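Local atomic coordinates of ureidoglycolate hydrolase (Arabidopsis thaliana, PDB entry 4PXE), a protein that hydrolyses (S)-ureidoglycolate to glyoxylate, ammonium and carbon dioxide as a manganese-dependent homodimer, completing purine catabolism in the plant. Residues N72-W77 with R150-S155; E130-T135 with L381-I386; A203-H208 with K352-K357; T226-P231 with S387-I392. All coordinates share one frame; numbering follows the deposited sequence.

Contact 1. Residues N72-W77 with R150-S155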
loop_
_atom_site.group_PDB
_atom_site.type_symbol
_atom_site.label_atom_id
_atom_site.label_comp_id
_atom_site.label_asym_id
_atom_site.label_seq_id
_atom_site.Cartn_x
_atom_site.Cartn_y
_atom_site.Cartn_z
ATOM N N ASN A 72 29.997 -1.638 0.901
ATOM C CA ASN A 72 30.489 -2.781 1.666
ATOM C C ASN A 72 31.634 -2.275 2.525
ATOM O O ASN A 72 32.490 -1.517 2.053
ATOM C CB ASN A 72 30.974 -3.926 0.770
ATOM C CG ASN A 72 29.875 -4.530 -0.087
ATOM O OD1 ASN A 72 28.796 -4.892 0.394
ATOM N ND2 ASN A 72 30.158 -4.670 -1.371
ATOM N N ILE A 73 31.646 -2.684 3.788
ATOM C CA ILE A 73 32.618 -2.189 4.757
ATOM C C ILE A 73 33.515 -3.335 5.203
ATOM O O ILE A 73 33.029 -4.428 5.485
ATOM C CB ILE A 73 31.894 -1.539 5.953
ATOM C CG1 ILE A 73 31.140 -0.291 5.473
ATOM C CG2 ILE A 73 32.868 -1.164 7.052
ATOM C CD1 ILE A 73 30.135 0.280 6.454
ATOM N N PHE A 74 34.825 -3.091 5.249
ATOM C CA PHE A 74 35.798 -4.131 5.524
ATOM C C PHE A 74 36.657 -3.707 6.707
ATOM O O PHE A 74 37.080 -2.555 6.777
ATOM C CB PHE A 74 36.701 -4.356 4.300
ATOM C CG PHE A 74 35.957 -4.767 3.054
ATOM C CD1 PHE A 74 35.354 -3.815 2.243
ATOM C CD2 PHE A 74 35.871 -6.103 2.689
ATOM C CE1 PHE A 74 34.668 -4.188 1.092
ATOM C CE2 PHE A 74 35.186 -6.486 1.535
ATOM C CZ PHE A 74 34.586 -5.525 0.740
ATOM N N GLY A 75 36.900 -4.628 7.636
ATOM C CA GLY A 75 37.748 -4.361 8.789
ATOM C C GLY A 75 38.781 -5.455 8.947
ATOM O O GLY A 75 38.449 -6.585 9.313
ATOM N N LYS A 76 40.043 -5.136 8.664
ATOM C CA LYS A 76 41.090 -6.157 8.642
ATOM C C LYS A 76 42.053 -6.120 9.833
ATOM O O LYS A 76 42.489 -5.055 10.270
ATOM C CB LYS A 76 41.903 -6.071 7.340
ATOM C CG LYS A 76 43.038 -7.079 7.261
ATOM C CD LYS A 76 43.771 -7.054 5.927
ATOM C CE LYS A 76 42.989 -7.773 4.841
ATOM N NZ LYS A 76 43.812 -7.938 3.584
ATOM N N TRP A 77 42.349 -7.305 10.354
ATOM C CA TRP A 77 43.436 -7.505 11.304
ATOM C C TRP A 77 44.572 -8.135 10.502
ATOM O O TRP A 77 44.464 -9.280 10.058
ATOM C CB TRP A 77 42.957 -8.425 12.435
ATOM C CG TRP A 77 43.962 -8.780 13.499
ATOM C CD1 TRP A 77 45.245 -8.328 13.619
ATOM C CD2 TRP A 77 43.753 -9.684 14.590
ATOM N NE1 TRP A 77 45.844 -8.892 14.725
ATOM C CE2 TRP A 77 44.949 -9.731 15.336
ATOM C CE3 TRP A 77 42.667 -10.462 15.008
ATOM C CZ2 TRP A 77 45.089 -10.523 16.476
ATOM C CZ3 TRP A 77 42.805 -11.248 16.134
ATOM C CH2 TRP A 77 44.010 -11.276 16.855
ATOM N N ARG A 150 26.393 -10.016 -4.176
ATOM C CA ARG A 150 26.239 -10.341 -5.596
ATOM C C ARG A 150 27.260 -9.561 -6.418
ATOM O O ARG A 150 27.792 -10.074 -7.410
ATOM C CB ARG A 150 24.834 -10.021 -6.099
ATOM C CG ARG A 150 23.737 -10.975 -5.647
ATOM C CD ARG A 150 22.396 -10.465 -6.199
ATOM N NE ARG A 150 21.224 -11.165 -5.677
ATOM C CZ ARG A 150 20.729 -12.282 -6.193
ATOM N NH1 ARG A 150 21.312 -12.854 -7.250
ATOM N NH2 ARG A 150 19.648 -12.835 -5.655
ATOM N N LEU A 151 27.527 -8.324 -6.006
ATOM C CA LEU A 151 28.561 -7.515 -6.656
ATOM C C LEU A 151 29.966 -8.008 -6.343
ATOM O O LEU A 151 30.806 -8.093 -7.236
ATOM C CB LEU A 151 28.425 -6.037 -6.292
ATOM C CG LEU A 151 27.258 -5.294 -6.945
ATOM C CD1 LEU A 151 27.147 -3.890 -6.386
ATOM C CD2 LEU A 151 27.405 -5.253 -8.468
ATOM N N LEU A 152 30.239 -8.336 -5.084
ATOM C CA LEU A 152 31.552 -8.884 -4.749
ATOM C C LEU A 152 31.823 -10.143 -5.569
ATOM O O LEU A 152 32.959 -10.386 -5.987
ATOM C CB LEU A 152 31.661 -9.182 -3.248
ATOM C CG LEU A 152 31.588 -7.949 -2.345
ATOM C CD1 LEU A 152 31.416 -8.360 -0.891
ATOM C CD2 LEU A 152 32.831 -7.100 -2.497
ATOM N N ALA A 153 30.780 -10.927 -5.820
ATOM C CA ALA A 153 30.902 -12.153 -6.598
ATOM C C ALA A 153 30.904 -11.941 -8.119
ATOM O O ALA A 153 30.885 -12.908 -8.879
ATOM C CB ALA A 153 29.821 -13.152 -6.190
ATOM N N GLY A 154 30.903 -10.685 -8.555
ATOM C CA GLY A 154 31.168 -10.362 -9.949
ATOM C C GLY A 154 29.999 -10.336 -10.924
ATOM O O GLY A 154 30.189 -10.592 -12.115
ATOM N N SER A 155 28.800 -10.011 -10.451
ATOM C CA SER A 155 27.650 -9.944 -11.350
ATOM C C SER A 155 27.691 -8.686 -12.214
ATOM O O SER A 155 27.357 -7.597 -11.753
ATOM C CB SER A 155 26.335 -9.990 -10.568
ATOM O OG SER A 155 25.233 -9.855 -11.452
#

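Contact 2. Residues E130-T135 with L381-I386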
loop_
_atom_site.group_PDB
_atom_site.type_symbol
_atom_site.label_atom_id
_atom_site.label_comp_id
_atom_site.label_asym_id
_atom_site.label_seq_id
_atom_site.Cartn_x
_atom_site.Cartn_y
_atom_site.Cartn_z
ATOM N N GLU A 130 39.514 -10.704 8.152
ATOM C CA GLU A 130 38.785 -9.528 7.692
ATOM C C GLU A 130 37.283 -9.668 7.897
ATOM O O GLU A 130 36.683 -10.656 7.466
ATOM C CB GLU A 130 39.114 -9.216 6.228
ATOM C CG GLU A 130 38.589 -7.866 5.754
ATOM C CD GLU A 130 39.258 -7.389 4.468
ATOM O OE1 GLU A 130 39.330 -8.173 3.500
ATOM O OE2 GLU A 130 39.722 -6.230 4.437
ATOM N N ILE A 131 36.701 -8.674 8.561
ATOM C CA ILE A 131 35.271 -8.623 8.800
ATOM C C ILE A 131 34.610 -7.822 7.693
ATOM O O ILE A 131 35.058 -6.723 7.354
ATOM C CB ILE A 131 34.952 -7.952 10.140
ATOM C CG1 ILE A 131 35.638 -8.696 11.284
ATOM C CG2 ILE A 131 33.434 -7.902 10.355
ATOM C CD1 ILE A 131 35.339 -8.100 12.631
ATOM N N ILE A 132 33.535 -8.368 7.136
ATOM C CA ILE A 132 32.782 -7.689 6.095
ATOM C C ILE A 132 31.394 -7.332 6.603
ATOM O O ILE A 132 30.637 -8.205 7.042
ATOM C CB ILE A 132 32.624 -8.560 4.831
ATOM C CG1 ILE A 132 33.986 -9.021 4.302
ATOM C CG2 ILE A 132 31.875 -7.788 3.757
ATOM C CD1 ILE A 132 33.889 -10.007 3.162
ATOM N N LEU A 133 31.069 -6.049 6.562
ATOM C CA LEU A 133 29.687 -5.615 6.709
ATOM C C LEU A 133 29.154 -5.430 5.305
ATOM O O LEU A 133 29.505 -4.466 4.626
ATOM C CB LEU A 133 29.600 -4.315 7.511
ATOM C CG LEU A 133 28.250 -3.588 7.483
ATOM C CD1 LEU A 133 27.094 -4.524 7.853
ATOM C CD2 LEU A 133 28.278 -2.381 8.415
ATOM N N PHE A 134 28.337 -6.370 4.843
ATOM C CA PHE A 134 27.770 -6.256 3.503
ATOM C C PHE A 134 26.832 -5.055 3.450
ATOM O O PHE A 134 26.142 -4.753 4.425
ATOM C CB PHE A 134 27.073 -7.558 3.121
ATOM C CG PHE A 134 28.023 -8.719 3.019
ATOM C CD1 PHE A 134 28.711 -8.961 1.840
ATOM C CD2 PHE A 134 28.262 -9.543 4.107
ATOM C CE1 PHE A 134 29.608 -10.013 1.744
ATOM C CE2 PHE A 134 29.158 -10.606 4.015
ATOM C CZ PHE A 134 29.828 -10.842 2.834
ATOM N N THR A 135 26.837 -4.337 2.332
ATOM C CA THR A 135 26.146 -3.061 2.285
ATOM C C THR A 135 24.631 -3.196 2.485
ATOM O O THR A 135 23.987 -2.307 3.034
ATOM C CB THR A 135 26.480 -2.278 0.987
ATOM O OG1 THR A 135 26.179 -0.892 1.183
ATOM C CG2 THR A 135 25.727 -2.830 -0.226
ATOM N N LEU A 381 25.677 -17.274 0.374
ATOM C CA LEU A 381 25.257 -17.929 -0.864
ATOM C C LEU A 381 26.102 -17.436 -2.039
ATOM O O LEU A 381 26.483 -18.217 -2.920
ATOM C CB LEU A 381 23.770 -17.658 -1.130
ATOM C CG LEU A 381 23.179 -18.245 -2.412
ATOM C CD1 LEU A 381 23.306 -19.748 -2.408
ATOM C CD2 LEU A 381 21.724 -17.843 -2.534
ATOM N N PHE A 382 26.412 -16.143 -2.038
ATOM C CA PHE A 382 27.179 -15.546 -3.132
ATOM C C PHE A 382 28.684 -15.514 -2.879
ATOM O O PHE A 382 29.486 -15.638 -3.820
ATOM C CB PHE A 382 26.597 -14.183 -3.492
ATOM C CG PHE A 382 25.183 -14.289 -3.960
ATOM C CD1 PHE A 382 24.912 -14.683 -5.263
ATOM C CD2 PHE A 382 24.126 -14.117 -3.081
ATOM C CE1 PHE A 382 23.614 -14.849 -5.691
ATOM C CE2 PHE A 382 22.825 -14.287 -3.501
ATOM C CZ PHE A 382 22.565 -14.652 -4.804
ATOM N N MET A 383 29.077 -15.388 -1.613
ATOM C CA MET A 383 30.489 -15.499 -1.253
ATOM C C MET A 383 31.050 -16.860 -1.648
ATOM O O MET A 383 32.241 -16.975 -1.944
ATOM C CB MET A 383 30.697 -15.235 0.249
ATOM C CG MET A 383 30.447 -13.791 0.667
ATOM S SD MET A 383 31.425 -12.574 -0.256
ATOM C CE MET A 383 33.051 -12.854 0.446
ATOM N N ALA A 384 30.194 -17.878 -1.660
ATOM C CA ALA A 384 30.577 -19.232 -2.068
ATOM C C ALA A 384 31.095 -19.290 -3.505
ATOM O O ALA A 384 31.796 -20.232 -3.886
ATOM C CB ALA A 384 29.412 -20.195 -1.893
ATOM N N ARG A 385 30.741 -18.288 -4.305
ATOM C CA ARG A 385 31.218 -18.223 -5.683
ATOM C C ARG A 385 32.658 -17.706 -5.776
ATOM O O ARG A 385 33.314 -17.861 -6.813
ATOM C CB ARG A 385 30.280 -17.343 -6.514
ATOM C CG ARG A 385 28.852 -17.825 -6.514
ATOM C CD ARG A 385 27.986 -16.957 -7.399
ATOM N NE ARG A 385 26.607 -17.414 -7.386
ATOM C CZ ARG A 385 25.680 -16.983 -8.236
ATOM N NH1 ARG A 385 26.001 -16.080 -9.154
ATOM N NH2 ARG A 385 24.447 -17.457 -8.168
ATOM N N ILE A 386 33.140 -17.106 -4.689
ATOM C CA ILE A 386 34.429 -16.417 -4.626
ATOM C C ILE A 386 35.436 -17.215 -3.802
ATOM O O ILE A 386 36.641 -17.198 -4.071
ATOM C CB ILE A 386 34.271 -15.018 -3.962
ATOM C CG1 ILE A 386 33.473 -14.087 -4.862
ATOM C CG2 ILE A 386 35.630 -14.385 -3.657
ATOM C CD1 ILE A 386 34.076 -13.953 -6.252
#

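Contact 3. Residues A203-H208 with K352-K357. With MN (manganese (II) ion), chain C.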
loop_
_atom_site.group_PDB
_atom_site.type_symbol
_atom_site.label_atom_id
_atom_site.label_comp_id
_atom_site.label_asym_id
_atom_site.label_seq_id
_atom_site.Cartn_x
_atom_site.Cartn_y
_atom_site.Cartn_z
ATOM N N ALA A 203 38.904 -18.373 2.900
ATOM C CA ALA A 203 37.588 -18.910 3.224
ATOM C C ALA A 203 36.726 -17.750 3.671
ATOM O O ALA A 203 37.248 -16.691 4.028
ATOM C CB ALA A 203 37.683 -19.944 4.335
ATOM N N PHE A 204 35.410 -17.957 3.629
ATOM C CA PHE A 204 34.432 -17.010 4.168
ATOM C C PHE A 204 33.487 -17.722 5.137
ATOM O O PHE A 204 32.897 -18.743 4.794
ATOM C CB PHE A 204 33.600 -16.349 3.056
ATOM C CG PHE A 204 32.496 -15.490 3.596
ATOM C CD1 PHE A 204 32.767 -14.209 4.038
ATOM C CD2 PHE A 204 31.204 -15.979 3.717
ATOM C CE1 PHE A 204 31.768 -13.420 4.583
ATOM C CE2 PHE A 204 30.206 -15.196 4.258
ATOM C CZ PHE A 204 30.492 -13.919 4.692
ATOM N N LEU A 205 33.330 -17.164 6.336
ATOM C CA LEU A 205 32.447 -17.733 7.357
ATOM C C LEU A 205 31.370 -16.736 7.737
ATOM O O LEU A 205 31.661 -15.558 7.891
ATOM C CB LEU A 205 33.244 -18.026 8.630
ATOM C CG LEU A 205 34.611 -18.673 8.484
ATOM C CD1 LEU A 205 35.231 -18.827 9.867
ATOM C CD2 LEU A 205 34.487 -20.015 7.794
ATOM N N GLU A 206 30.139 -17.201 7.928
ATOM C CA GLU A 206 29.082 -16.329 8.439
ATOM C C GLU A 206 28.413 -16.931 9.666
ATOM O O GLU A 206 27.906 -18.051 9.620
ATOM C CB GLU A 206 28.034 -16.071 7.353
ATOM C CG GLU A 206 26.926 -15.097 7.778
ATOM C CD GLU A 206 26.075 -14.589 6.623
ATOM O OE1 GLU A 206 26.196 -15.097 5.480
ATOM O OE2 GLU A 206 25.277 -13.659 6.864
ATOM N N LEU A 207 28.431 -16.187 10.767
ATOM C CA LEU A 207 27.697 -16.552 11.981
ATOM C C LEU A 207 26.283 -15.977 11.857
ATOM O O LEU A 207 26.136 -14.809 11.494
ATOM C CB LEU A 207 28.414 -15.951 13.189
ATOM C CG LEU A 207 27.678 -15.997 14.535
ATOM C CD1 LEU A 207 27.421 -17.431 15.001
ATOM C CD2 LEU A 207 28.453 -15.211 15.576
ATOM N N HIS A 208 25.251 -16.771 12.135
ATOM C CA HIS A 208 23.873 -16.307 11.924
ATOM C C HIS A 208 22.909 -17.074 12.822
ATOM O O HIS A 208 23.118 -18.260 13.108
ATOM C CB HIS A 208 23.467 -16.473 10.439
ATOM C CG HIS A 208 22.364 -15.550 9.994
ATOM N ND1 HIS A 208 21.048 -15.708 10.376
ATOM C CD2 HIS A 208 22.391 -14.451 9.199
ATOM C CE1 HIS A 208 20.312 -14.747 9.842
ATOM N NE2 HIS A 208 21.105 -13.972 9.124
ATOM N N LYS A 352 33.865 -28.413 2.258
ATOM C CA LYS A 352 33.995 -29.550 3.167
ATOM C C LYS A 352 35.086 -29.380 4.228
ATOM O O LYS A 352 34.947 -29.888 5.340
ATOM C CB LYS A 352 34.201 -30.844 2.383
ATOM C CG LYS A 352 33.065 -31.151 1.408
ATOM C CD LYS A 352 31.706 -31.185 2.098
ATOM C CE LYS A 352 30.616 -31.642 1.141
ATOM N NZ LYS A 352 29.285 -31.654 1.812
ATOM N N LEU A 353 36.161 -28.674 3.900
ATOM C CA LEU A 353 37.210 -28.433 4.896
ATOM C C LEU A 353 36.795 -27.329 5.863
ATOM O O LEU A 353 37.228 -27.315 7.007
ATOM C CB LEU A 353 38.549 -28.109 4.234
ATOM C CG LEU A 353 39.083 -29.237 3.343
ATOM C CD1 LEU A 353 40.478 -28.898 2.845
ATOM C CD2 LEU A 353 39.061 -30.591 4.057
ATOM N N VAL A 354 35.949 -26.409 5.409
ATOM C CA VAL A 354 35.435 -25.380 6.310
ATOM C C VAL A 354 34.493 -26.004 7.329
ATOM O O VAL A 354 34.594 -25.719 8.531
ATOM C CB VAL A 354 34.749 -24.231 5.543
ATOM C CG1 VAL A 354 33.993 -23.316 6.514
ATOM C CG2 VAL A 354 35.792 -23.455 4.732
ATOM N N ILE A 355 33.605 -26.872 6.853
ATOM C CA ILE A 355 32.724 -27.659 7.708
ATOM C C ILE A 355 33.522 -28.426 8.749
ATOM O O ILE A 355 33.190 -28.431 9.930
ATOM C CB ILE A 355 31.917 -28.672 6.869
ATOM C CG1 ILE A 355 30.856 -27.933 6.045
ATOM C CG2 ILE A 355 31.303 -29.747 7.763
ATOM C CD1 ILE A 355 30.186 -28.800 4.996
ATOM N N LYS A 356 34.590 -29.068 8.292
ATOM C CA LYS A 356 35.450 -29.851 9.158
ATOM C C LYS A 356 36.003 -29.002 10.297
ATOM O O LYS A 356 35.936 -29.406 11.460
ATOM C CB LYS A 356 36.594 -30.440 8.332
ATOM C CG LYS A 356 37.589 -31.271 9.123
ATOM C CD LYS A 356 38.695 -31.756 8.187
ATOM C CE LYS A 356 39.677 -32.685 8.881
ATOM N NZ LYS A 356 40.556 -31.968 9.833
ATOM N N LYS A 357 36.540 -27.829 9.967
ATOM C CA LYS A 357 37.149 -26.949 10.967
ATOM C C LYS A 357 36.104 -26.447 11.964
ATOM O O LYS A 357 36.364 -26.369 13.166
ATOM C CB LYS A 357 37.823 -25.742 10.313
ATOM C CG LYS A 357 39.139 -26.012 9.614
ATOM C CD LYS A 357 40.284 -26.210 10.590
ATOM C CE LYS A 357 41.603 -26.217 9.845
ATOM N NZ LYS A 357 42.625 -27.002 10.574
HETATM MN MN MN C . 20.123 -12.539 7.578
HETATM O O HOH W 1 21.584 -13.314 6.084
HETATM O O HOH W 2 18.564 -11.786 6.188
HETATM O O HOH W 3 18.968 -14.575 6.767
#

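Contact 4. Residues T226-P231 with S387-I392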
loop_
_atom_site.group_PDB
_atom_site.type_symbol
_atom_site.label_atom_id
_atom_site.label_comp_id
_atom_site.label_asym_id
_atom_site.label_seq_id
_atom_site.Cartn_x
_atom_site.Cartn_y
_atom_site.Cartn_z
ATOM N N THR A 226 25.581 -26.962 5.917
ATOM C CA THR A 226 26.189 -27.700 4.810
ATOM C C THR A 226 25.744 -27.229 3.422
ATOM O O THR A 226 26.397 -27.515 2.422
ATOM C CB THR A 226 25.888 -29.200 4.925
ATOM O OG1 THR A 226 24.482 -29.414 4.783
ATOM C CG2 THR A 226 26.350 -29.748 6.282
ATOM N N ALA A 227 24.628 -26.513 3.360
ATOM C CA ALA A 227 24.097 -26.048 2.090
ATOM C C ALA A 227 23.085 -24.951 2.361
ATOM O O ALA A 227 22.566 -24.838 3.470
ATOM C CB ALA A 227 23.430 -27.202 1.334
ATOM N N ILE A 228 22.818 -24.151 1.338
ATOM C CA ILE A 228 21.831 -23.079 1.407
ATOM C C ILE A 228 20.812 -23.313 0.292
ATOM O O ILE A 228 21.197 -23.526 -0.856
ATOM C CB ILE A 228 22.503 -21.706 1.202
ATOM C CG1 ILE A 228 23.529 -21.434 2.309
ATOM C CG2 ILE A 228 21.435 -20.592 1.132
ATOM C CD1 ILE A 228 24.361 -20.185 2.080
ATOM N N ALA A 229 19.521 -23.269 0.628
ATOM C CA ALA A 229 18.449 -23.509 -0.339
ATOM C C ALA A 229 18.438 -22.489 -1.479
ATOM O O ALA A 229 18.978 -21.385 -1.354
ATOM C CB ALA A 229 17.100 -23.550 0.372
ATOM N N ALA A 230 17.826 -22.889 -2.594
ATOM C CA ALA A 230 17.822 -22.110 -3.828
ATOM C C ALA A 230 16.677 -21.096 -3.858
ATOM O O ALA A 230 15.508 -21.483 -3.894
ATOM C CB ALA A 230 17.695 -23.047 -5.011
ATOM N N PRO A 231 17.017 -19.801 -3.850
ATOM C CA PRO A 231 15.968 -18.780 -3.757
ATOM C C PRO A 231 15.593 -18.146 -5.096
ATOM O O PRO A 231 16.445 -17.960 -5.968
ATOM C CB PRO A 231 16.627 -17.723 -2.871
ATOM C CG PRO A 231 18.088 -17.779 -3.292
ATOM C CD PRO A 231 18.362 -19.223 -3.677
ATOM N N SER A 387 34.944 -17.916 -2.788
ATOM C CA SER A 387 35.835 -18.652 -1.904
ATOM C C SER A 387 35.094 -19.766 -1.172
ATOM O O SER A 387 33.859 -19.780 -1.132
ATOM C CB SER A 387 36.498 -17.701 -0.907
ATOM O OG SER A 387 35.588 -17.300 0.092
ATOM N N PRO A 388 35.846 -20.725 -0.616
ATOM C CA PRO A 388 35.254 -21.736 0.260
ATOM C C PRO A 388 34.403 -21.061 1.333
ATOM O O PRO A 388 34.841 -20.072 1.923
ATOM C CB PRO A 388 36.479 -22.403 0.878
ATOM C CG PRO A 388 37.505 -22.331 -0.224
ATOM C CD PRO A 388 37.277 -20.998 -0.883
ATOM N N MET A 389 33.206 -21.583 1.565
ATOM C CA MET A 389 32.258 -20.937 2.463
ATOM C C MET A 389 31.766 -21.893 3.540
ATOM O O MET A 389 31.688 -23.103 3.332
ATOM C CB MET A 389 31.076 -20.415 1.627
ATOM C CG MET A 389 29.864 -19.876 2.412
ATOM S SD MET A 389 28.714 -21.150 2.990
ATOM C CE MET A 389 27.952 -21.693 1.456
ATOM N N GLY A 390 31.403 -21.339 4.691
ATOM C CA GLY A 390 30.652 -22.092 5.676
ATOM C C GLY A 390 29.837 -21.144 6.523
ATOM O O GLY A 390 30.098 -19.935 6.526
ATOM N N MET A 391 28.867 -21.689 7.247
ATOM C CA MET A 391 28.074 -20.893 8.184
ATOM C C MET A 391 27.967 -21.598 9.522
ATOM O O MET A 391 27.843 -22.821 9.584
ATOM C CB MET A 391 26.656 -20.629 7.660
ATOM C CG MET A 391 26.578 -19.893 6.335
ATOM S SD MET A 391 24.871 -19.386 5.985
ATOM C CE MET A 391 24.663 -18.150 7.271
ATOM N N ILE A 392 27.979 -20.803 10.587
ATOM C CA ILE A 392 27.705 -21.276 11.936
ATOM C C ILE A 392 26.318 -20.758 12.329
ATOM O O ILE A 392 26.110 -19.546 12.370
ATOM C CB ILE A 392 28.717 -20.667 12.912
ATOM C CG1 ILE A 392 30.154 -21.055 12.531
ATOM C CG2 ILE A 392 28.436 -21.112 14.349
ATOM C CD1 ILE A 392 31.179 -20.180 13.183
#

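Contact 1. Residues N72-W77 with R150-S155
Asn-72, Phe-74 and Leu-152 each carry CG beside the backbone N and anti to the carbonyl carbon (chi1 -63°, -60° and -65°), which brings the amide of Asn-72, just ahead of strand 73-77, and the ring of Phe-74 on it up to a leucine from the helix. Asn-72 and Leu-152 point at one another. The amide nitrogen ND2 of Asn-72 rests against the fork of the leucine, 3.7 Å from Leu-152 CG, and the two methyls CD1 and CD2 of Leu-152 stand 3.9 and 3.8 Å from that same ND2. This is packing without a hydrogen bond. The amide has its polar partners outside the contact: OD1 accepts from Thr-135 N and ND2 bonds to Asp-68 OD2, so that both ends are gripped and the rotation of the group is fixed. Phe-74 runs alongside the leucine, the reverse way, with its CZ 4.0 Å from Leu-152 CD2, a methyl lying at the ring edge near its plane. That single methyl therefore touches both amide and ring. Beyond Leu-152 the helix closes in a Schellman motif, in which Gly-154 N bonds to Leu-151 O at 2.9 Å and Ser-155 N to Arg-150 O at 3.2 Å. Ser-155 then serves as N-cap of helix 156-164, its OG bonded to Leu-158 N. Strand 73-77 runs antiparallel to both 64-67 and 129-133, with Phe-74 in cation-pi contact with Arg-66; Ile-73 packs on helix 45-60, while Leu-152 of helix 147-152 also meets Phe-134.

Contact 2. Residues E130-T135 with L381-I386
The nearest CA atoms, of Phe-134 and Met-383, are 10.7 Å apart, so strand 129-133 and helix 379-383 are bridged here by side chains alone. Met-383 alone of its segment makes the contact. Its chain is bent at both chi2 (-55°) and chi3 (-73°), which turns the sulfur along the rim of the Phe-134 ring and swings the terminal methyl back toward the strand. SD lies 4.9 Å from the centroid of the Phe-134 ring and 81° off the ring normal, a Met-aromatic contact made at the edge, with Phe-134 CE1 3.7 Å from Met-383 SD. Met-383 CG approaches the same CE1-CZ part of the ring obliquely, 3.7 Å from Phe-134 CZ. The methionine ends against Ile-132, where Met-383 CE and Ile-132 CD1 meet tip to tip at 4.0 Å. In this M20-family hydrolase the strand leads into the substrate-binding pair Glu-137 and Glu-138, and the helix follows Tyr-377 and His-378; this apolar packing lies close to the active site, the side chain of Phe-134 being about 5 Å from that of His-92, a manganese ligand. Within its own segment the Phe-134 ring is steadied over one face by Ile-132 CG2, 3.6 Å above the ring plane and over its centre. In segment 381-386, Ile-386 N bonds to Met-383 O at 2.9 Å. Ser-149 of helix 147-152 also touches the Phe-134 ring.

Contact 3. Residues A203-H208 with K352-K357
Val-354 lays its two methyls over the strand like a two-pronged fork. CG1 overlaps the end of Leu-205, with Val-354 CG1 3.6 Å from Leu-205 CD2, and Val-354 CG2 reaches Ala-203 CB at 4.0 Å. A chi1 of 169° places CG1 anti to the backbone N and leaves CG2 beside it, one branch for each of the two strand residues. Ala-203 points its CB at the helix, whereas Leu-205, two residues on, reaches Val-354 only with the end of its side chain, which meets the valine at a slant. The backbones are close where the alanine sits: the CA atoms of Ala-203 and Val-354 are 7.5 Å apart. Pro-388 also touches the valine, and Leu-205 packs further on Thr-423 and Leu-424 of helix 410-429.

Farther along, the same strand reaches the catalytic metal. His-208 NE2 binds the manganese ion at 2.3 Å, His-92 and Asp-103 bind it too, and three waters complete a set of six ligands. The His-208 ring stands edge-to-face to His-378. Two residues before His-208, Glu-206 has both carboxylate oxygens occupied, by Ser-380 OG and Ser-91 OG. Strand 201-209 thus joins two kinds of chemistry: nondirectional methyl packing without a hydrogen bond against helix 352-364, and directional metal coordination at the active-site end.

Contact 4. Residues T226-P231 with S387-I392
Strand 222-239, the long strand that runs from the catalytic domain into the dimerization region, meets strand 389-394 here through Ile-228, Met-389 and Met-391. No hydrogen bond joins the two segments; what connects them is the tip of the isoleucine. Ile-228 CD1 is 3.9 Å from Met-389 CE and 4.0 Å from Met-391 SD, so one methyl touches both methionines, which stand two residues apart on the same side of their strand. The extended chi2 of Ile-228 (172°) carries CD1 out to them. The two methionines differ in shape. Met-389 is bent at chi2 and chi3, bringing its terminal methyl around to cross the isoleucine obliquely, whereas Met-391 stays straight at chi2 (-170°) and turns only at chi3; its side chain crosses that of Ile-228 at about a right angle, with SD at the contact.

The region involved in dimerization begins at Ala-230, so only the last two residues of 226-231 belong to it, while strand 389-394 lies beside the metal-binding strand 201-209. The active site is close: the side chain of Met-391 is about 4 Å from that of His-208 and about 3 Å from that of His-378. The side chain of Ile-228 is about 8 Å from bound glyoxylate. Ser-380 of helix 379-383 packs against all three contact residues. The backbone of Ile-228 bonds to Ala-348, and those of Ala-227 and Ala-229 to Ser-374.

In the fold
The four contacts make a continuous run through the catalytic core. Contacts 1 and 2 lie side by side, centres about 6 Å apart, through antiparallel strands 73-77 and 129-133; contacts 3 and 4 are about 9 Å apart, through parallel strands 201-209 and 389-394. Phe-204 joins the halves by packing on Phe-134, Met-383 and Ile-132, while Leu-381 of contact 2 touches Ile-228 and Pro-231 of contact 4. Contact 1 closes before contacts 3 and 4 open, whereas the segments of contacts 1 and 2, 2 and 4, and 3 and 4 alternate along the chain. Sequence-distant segments are thereby interlocked in the core that carries the manganese site, next to the strand leading into the dimerization region.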